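Local atomic coordinates of myosin-I heavy chain (Dictyostelium discoideum, PDB entry 5EJY), a protein that acts as an actin-based motor with ATPase activity in the early steps of phagocytosis and adhesion, here represented by a MyTH4-FERM unit of its tail. Residues N122-S134 with S160-L174. Sequence-based numbering, arbitrary orientation.
Sequences NIRVWELIHFTCS and SKSVKDSAQASYFIL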
loop_
_atom_site.group_PDB
_atom_site.type_symbol
_atom_site.label_atom_id
_atom_site.label_comp_id
_atom_site.label_asym_id
_atom_site.label_seq_id
_atom_site.Cartn_x
_atom_site.Cartn_y
_atom_site.Cartn_z
ATOM N N ASN A 122 -19.721 11.560 24.818
ATOM C CA ASN A 122 -18.294 11.827 24.988
ATOM C C ASN A 122 -17.513 10.751 24.240
ATOM O O ASN A 122 -16.509 11.028 23.584
ATOM C CB ASN A 122 -17.919 11.836 26.478
ATOM C CG ASN A 122 -16.751 12.780 26.803
ATOM O OD1 ASN A 122 -16.676 13.897 26.288
ATOM N ND2 ASN A 122 -15.842 12.331 27.674
ATOM N N ILE A 123 -17.999 9.518 24.331
ATOM C CA ILE A 123 -17.380 8.393 23.639
ATOM C C ILE A 123 -17.396 8.576 22.116
ATOM O O ILE A 123 -16.397 8.314 21.444
ATOM C CB ILE A 123 -18.071 7.075 24.019
ATOM C CG1 ILE A 123 -17.709 6.700 25.460
ATOM C CG2 ILE A 123 -17.678 5.958 23.072
ATOM C CD1 ILE A 123 -18.306 5.383 25.916
ATOM N N ARG A 124 -18.529 9.015 21.579
ATOM C CA ARG A 124 -18.638 9.314 20.151
ATOM C C ARG A 124 -17.688 10.420 19.702
ATOM O O ARG A 124 -17.086 10.328 18.621
ATOM C CB ARG A 124 -20.075 9.695 19.791
ATOM C CG ARG A 124 -21.016 8.508 19.747
ATOM C CD ARG A 124 -20.619 7.566 18.626
ATOM N NE ARG A 124 -21.407 6.340 18.636
ATOM C CZ ARG A 124 -22.692 6.284 18.305
ATOM N NH1 ARG A 124 -23.331 7.390 17.945
ATOM N NH2 ARG A 124 -23.342 5.125 18.339
ATOM N N VAL A 125 -17.568 11.476 20.502
ATOM C CA VAL A 125 -16.671 12.568 20.134
ATOM C C VAL A 125 -15.232 12.065 20.122
ATOM O O VAL A 125 -14.460 12.433 19.250
ATOM C CB VAL A 125 -16.754 13.793 21.075
ATOM C CG1 VAL A 125 -15.811 14.895 20.573
ATOM C CG2 VAL A 125 -18.170 14.319 21.152
ATOM N N TRP A 126 -14.876 11.215 21.082
ATOM C CA TRP A 126 -13.505 10.707 21.136
ATOM C C TRP A 126 -13.184 9.727 19.990
ATOM O O TRP A 126 -12.041 9.657 19.528
ATOM C CB TRP A 126 -13.167 10.140 22.524
ATOM C CG TRP A 126 -12.749 11.236 23.464
ATOM C CD1 TRP A 126 -13.530 11.879 24.396
ATOM C CD2 TRP A 126 -11.465 11.861 23.519
ATOM N NE1 TRP A 126 -12.796 12.846 25.036
ATOM C CE2 TRP A 126 -11.526 12.858 24.518
ATOM C CE3 TRP A 126 -10.264 11.669 22.826
ATOM C CZ2 TRP A 126 -10.428 13.655 24.844
ATOM C CZ3 TRP A 126 -9.180 12.461 23.142
ATOM C CH2 TRP A 126 -9.264 13.443 24.148
ATOM N N GLU A 127 -14.197 9.008 19.516
ATOM C CA GLU A 127 -14.070 8.242 18.274
ATOM C C GLU A 127 -13.768 9.161 17.082
ATOM O O GLU A 127 -12.916 8.840 16.254
ATOM C CB GLU A 127 -15.334 7.436 17.997
ATOM C CG GLU A 127 -15.534 6.242 18.956
ATOM C CD GLU A 127 -16.913 5.614 18.840
ATOM O OE1 GLU A 127 -17.740 6.134 18.065
ATOM O OE2 GLU A 127 -17.177 4.607 19.536
ATOM N N LEU A 128 -14.490 10.281 16.993
ATOM C CA LEU A 128 -14.231 11.298 15.976
ATOM C C LEU A 128 -12.830 11.865 16.077
ATOM O O LEU A 128 -12.161 12.066 15.065
ATOM C CB LEU A 128 -15.231 12.448 16.084
ATOM C CG LEU A 128 -16.675 12.120 15.707
ATOM C CD1 LEU A 128 -17.591 13.326 15.951
ATOM C CD2 LEU A 128 -16.744 11.670 14.242
ATOM N N ILE A 129 -12.395 12.155 17.300
ATOM C CA ILE A 129 -11.043 12.644 17.520
ATOM C C ILE A 129 -10.034 11.638 16.960
ATOM O O ILE A 129 -9.075 12.002 16.274
ATOM C CB ILE A 129 -10.804 12.923 19.035
ATOM C CG1 ILE A 129 -11.414 14.277 19.421
ATOM C CG2 ILE A 129 -9.332 12.941 19.366
ATOM C CD1 ILE A 129 -11.547 14.487 20.979
ATOM N N HIS A 130 -10.271 10.364 17.240
ATOM C CA HIS A 130 -9.372 9.303 16.814
ATOM C C HIS A 130 -9.392 9.139 15.278
ATOM O O HIS A 130 -8.336 8.974 14.662
ATOM C CB HIS A 130 -9.753 8.002 17.536
ATOM C CG HIS A 130 -8.749 6.902 17.384
ATOM N ND1 HIS A 130 -8.991 5.615 17.814
ATOM C CD2 HIS A 130 -7.509 6.889 16.837
ATOM C CE1 HIS A 130 -7.945 4.857 17.538
ATOM N NE2 HIS A 130 -7.033 5.604 16.943
ATOM N N PHE A 131 -10.576 9.210 14.664
ATOM C CA PHE A 131 -10.672 9.158 13.192
ATOM C C PHE A 131 -9.850 10.296 12.601
ATOM O O PHE A 131 -9.160 10.125 11.598
ATOM C CB PHE A 131 -12.111 9.359 12.697
ATOM C CG PHE A 131 -13.092 8.310 13.164
ATOM C CD1 PHE A 131 -12.710 6.986 13.314
ATOM C CD2 PHE A 131 -14.411 8.658 13.421
ATOM C CE1 PHE A 131 -13.619 6.027 13.729
ATOM C CE2 PHE A 131 -15.333 7.703 13.854
ATOM C CZ PHE A 131 -14.934 6.387 14.014
ATOM N N THR A 132 -9.948 11.471 13.215
ATOM C CA THR A 132 -9.322 12.667 12.666
ATOM C C THR A 132 -7.813 12.576 12.805
ATOM O O THR A 132 -7.089 12.846 11.855
ATOM C CB THR A 132 -9.869 13.960 13.350
ATOM O OG1 THR A 132 -11.291 13.981 13.218
ATOM C CG2 THR A 132 -9.292 15.223 12.685
ATOM N N CYS A 133 -7.345 12.187 13.991
ATOM C CA CYS A 133 -5.918 11.989 14.219
ATOM C C CYS A 133 -5.306 10.969 13.246
ATOM O O CYS A 133 -4.118 11.060 12.913
ATOM C CB CYS A 133 -5.669 11.522 15.652
ATOM S SG CYS A 133 -5.922 12.839 16.885
ATOM N N SER A 134 -6.115 9.992 12.835
ATOM C CA SER A 134 -5.679 8.939 11.912
ATOM C C SER A 134 -5.638 9.403 10.455
ATOM O O SER A 134 -5.235 8.637 9.571
ATOM C CB SER A 134 -6.608 7.726 12.031
ATOM O OG SER A 134 -6.654 7.245 13.378
ATOM N N SER A 160 -14.325 7.261 30.956
ATOM C CA SER A 160 -14.457 5.834 30.837
ATOM C C SER A 160 -13.186 5.236 30.250
ATOM O O SER A 160 -12.302 5.957 29.752
ATOM C CB SER A 160 -15.646 5.526 29.934
ATOM O OG SER A 160 -15.615 6.371 28.791
ATOM N N LYS A 161 -13.097 3.915 30.313
ATOM C CA LYS A 161 -12.001 3.209 29.678
ATOM C C LYS A 161 -11.991 3.546 28.184
ATOM O O LYS A 161 -10.936 3.705 27.586
ATOM C CB LYS A 161 -12.154 1.696 29.868
ATOM C CG LYS A 161 -11.101 0.880 29.120
ATOM C CD LYS A 161 -11.371 -0.619 29.216
ATOM C CE LYS A 161 -10.558 -1.395 28.181
ATOM N NZ LYS A 161 -9.103 -1.057 28.240
ATOM N N SER A 162 -13.178 3.651 27.598
ATOM C CA SER A 162 -13.317 3.891 26.160
ATOM C C SER A 162 -12.718 5.221 25.716
ATOM O O SER A 162 -11.973 5.279 24.732
ATOM C CB SER A 162 -14.785 3.782 25.737
ATOM O OG SER A 162 -15.005 4.419 24.487
ATOM N N VAL A 163 -13.031 6.293 26.440
ATOM C CA VAL A 163 -12.428 7.583 26.163
ATOM C C VAL A 163 -10.917 7.545 26.346
ATOM O O VAL A 163 -10.176 8.092 25.534
ATOM C CB VAL A 163 -13.033 8.709 27.026
ATOM C CG1 VAL A 163 -12.164 9.949 26.959
ATOM C CG2 VAL A 163 -14.450 9.006 26.576
ATOM N N LYS A 164 -10.444 6.887 27.398
ATOM C CA LYS A 164 -9.004 6.864 27.638
ATOM C C LYS A 164 -8.258 6.041 26.577
ATOM O O LYS A 164 -7.142 6.383 26.202
ATOM C CB LYS A 164 -8.667 6.331 29.028
ATOM C CG LYS A 164 -7.216 6.574 29.407
ATOM C CD LYS A 164 -6.958 6.298 30.878
ATOM C CE LYS A 164 -7.637 7.328 31.775
ATOM N NZ LYS A 164 -6.819 8.558 31.950
ATOM N N ASP A 165 -8.868 4.954 26.130
ATOM C CA ASP A 165 -8.254 4.115 25.102
ATOM C C ASP A 165 -8.193 4.905 23.795
ATOM O O ASP A 165 -7.188 4.875 23.089
ATOM C CB ASP A 165 -9.067 2.843 24.869
ATOM C CG ASP A 165 -8.889 1.805 25.978
ATOM O OD1 ASP A 165 -7.872 1.841 26.699
ATOM O OD2 ASP A 165 -9.773 0.939 26.099
ATOM N N SER A 166 -9.274 5.610 23.490
ATOM C CA SER A 166 -9.317 6.462 22.292
ATOM C C SER A 166 -8.292 7.579 22.353
ATOM O O SER A 166 -7.614 7.862 21.370
ATOM C CB SER A 166 -10.709 7.042 22.090
ATOM O OG SER A 166 -11.614 6.031 21.695
ATOM N N ALA A 167 -8.154 8.207 23.518
ATOM C CA ALA A 167 -7.197 9.293 23.663
ATOM C C ALA A 167 -5.770 8.787 23.534
ATOM O O ALA A 167 -4.946 9.410 22.872
ATOM C CB ALA A 167 -7.398 10.042 24.994
ATOM N N GLN A 168 -5.466 7.661 24.173
ATOM C CA GLN A 168 -4.132 7.097 24.034
ATOM C C GLN A 168 -3.833 6.694 22.582
ATOM O O GLN A 168 -2.740 6.930 22.096
ATOM C CB GLN A 168 -3.945 5.881 24.943
ATOM C CG GLN A 168 -3.907 6.239 26.419
ATOM C CD GLN A 168 -3.444 5.070 27.271
ATOM O OE1 GLN A 168 -4.165 4.082 27.431
ATOM N NE2 GLN A 168 -2.226 5.166 27.796
ATOM N N ALA A 169 -4.796 6.073 21.919
ATOM C CA ALA A 169 -4.590 5.640 20.525
ATOM C C ALA A 169 -4.477 6.837 19.576
ATOM O O ALA A 169 -3.774 6.774 18.554
ATOM C CB ALA A 169 -5.702 4.713 20.091
ATOM N N SER A 170 -5.161 7.929 19.920
ATOM C CA SER A 170 -5.093 9.160 19.126
ATOM C C SER A 170 -3.724 9.789 19.250
ATOM O O SER A 170 -3.140 10.197 18.266
ATOM C CB SER A 170 -6.142 10.182 19.575
ATOM O OG SER A 170 -7.453 9.723 19.323
ATOM N N TYR A 171 -3.210 9.879 20.473
ATOM C CA TYR A 171 -1.888 10.456 20.668
ATOM C C TYR A 171 -0.833 9.640 19.935
ATOM O O TYR A 171 0.049 10.190 19.276
ATOM C CB TYR A 171 -1.542 10.513 22.168
ATOM C CG TYR A 171 -0.282 11.297 22.446
ATOM C CD1 TYR A 171 -0.305 12.680 22.488
ATOM C CD2 TYR A 171 0.931 10.655 22.671
ATOM C CE1 TYR A 171 0.840 13.409 22.745
ATOM C CE2 TYR A 171 2.084 11.373 22.931
ATOM C CZ TYR A 171 2.030 12.753 22.969
ATOM O OH TYR A 171 3.165 13.491 23.217
ATOM N N PHE A 172 -0.917 8.323 20.076
ATOM C CA PHE A 172 0.053 7.442 19.431
ATOM C C PHE A 172 -0.023 7.550 17.892
ATOM O O PHE A 172 1.002 7.619 17.222
ATOM C CB PHE A 172 -0.167 5.997 19.880
ATOM C CG PHE A 172 0.864 5.033 19.343
ATOM C CD1 PHE A 172 2.205 5.168 19.675
ATOM C CD2 PHE A 172 0.489 3.997 18.501
ATOM C CE1 PHE A 172 3.157 4.283 19.172
ATOM C CE2 PHE A 172 1.442 3.105 17.992
ATOM C CZ PHE A 172 2.772 3.249 18.329
ATOM N N ILE A 173 -1.219 7.587 17.329
ATOM C CA ILE A 173 -1.276 7.666 15.844
ATOM C C ILE A 173 -0.727 9.019 15.346
ATOM O O ILE A 173 -0.140 9.111 14.267
ATOM C CB ILE A 173 -2.678 7.303 15.268
ATOM C CG1 ILE A 173 -2.561 6.801 13.809
ATOM C CG2 ILE A 173 -3.656 8.475 15.353
ATOM C CD1 ILE A 173 -1.864 5.463 13.692
ATOM N N LEU A 174 -0.862 10.077 16.143
ATOM C CA LEU A 174 -0.249 11.345 15.733
ATOM C C LEU A 174 1.265 11.198 15.696
ATOM O O LEU A 174 1.909 11.721 14.797
ATOM C CB LEU A 174 -0.617 12.508 16.664
ATOM C CG LEU A 174 -2.013 13.131 16.643
ATOM C CD1 LEU A 174 -2.038 14.303 17.642
ATOM C CD2 LEU A 174 -2.395 13.611 15.255
HETATM O O HOH W 1 -15.687 9.620 29.606
HETATM O O HOH W 2 -14.238 6.622 22.558
HETATM O O HOH W 3 -11.692 5.401 18.948
#
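Val-163 lays its CG1 methyl over one face of the Trp-126 indole, a CH-pi contact 3.5 Å from the centroid of the five-membered ring and 14° off its normal. The methyl stands anti to the backbone N (chi1 166°), which carries it over the pyrrole part, while Ala-167 CB meets the benzo part at Trp-126 CZ3 (3.5 Å). Ile-129 CD1, from the tryptophan's own helix, lies over the opposite face toward the rim, so the indole lies between two methyls, one from each helix. Replacing Trp-126 by an alanine is likely to open a gap between Val-163 and Ile-129 and leave Ala-167 without its aromatic partner. Farther along, Cys-133 packs CB against Ile-173 CG2 (3.7 Å) and SG against Ser-170 CB (3.8 Å). Close packing is evident where Ser-170 OG lies 3.2 Å from His-130 CA; that hydroxyl donates to Ser-166 O within its own helix. Two waters bridge the helices through Ser-166 OG, one to Ile-123 O, the other to His-130 ND1 in the imidazole plane. The contact joins two helices of the all-helical MyTH4 domain, their segment axes 12° apart and 8.8 Å at closest approach. Helix 143-155 also touches Trp-126 and Cys-133, helix 102-112 Ile-129, and helix 189-196 His-130 and Ser-134.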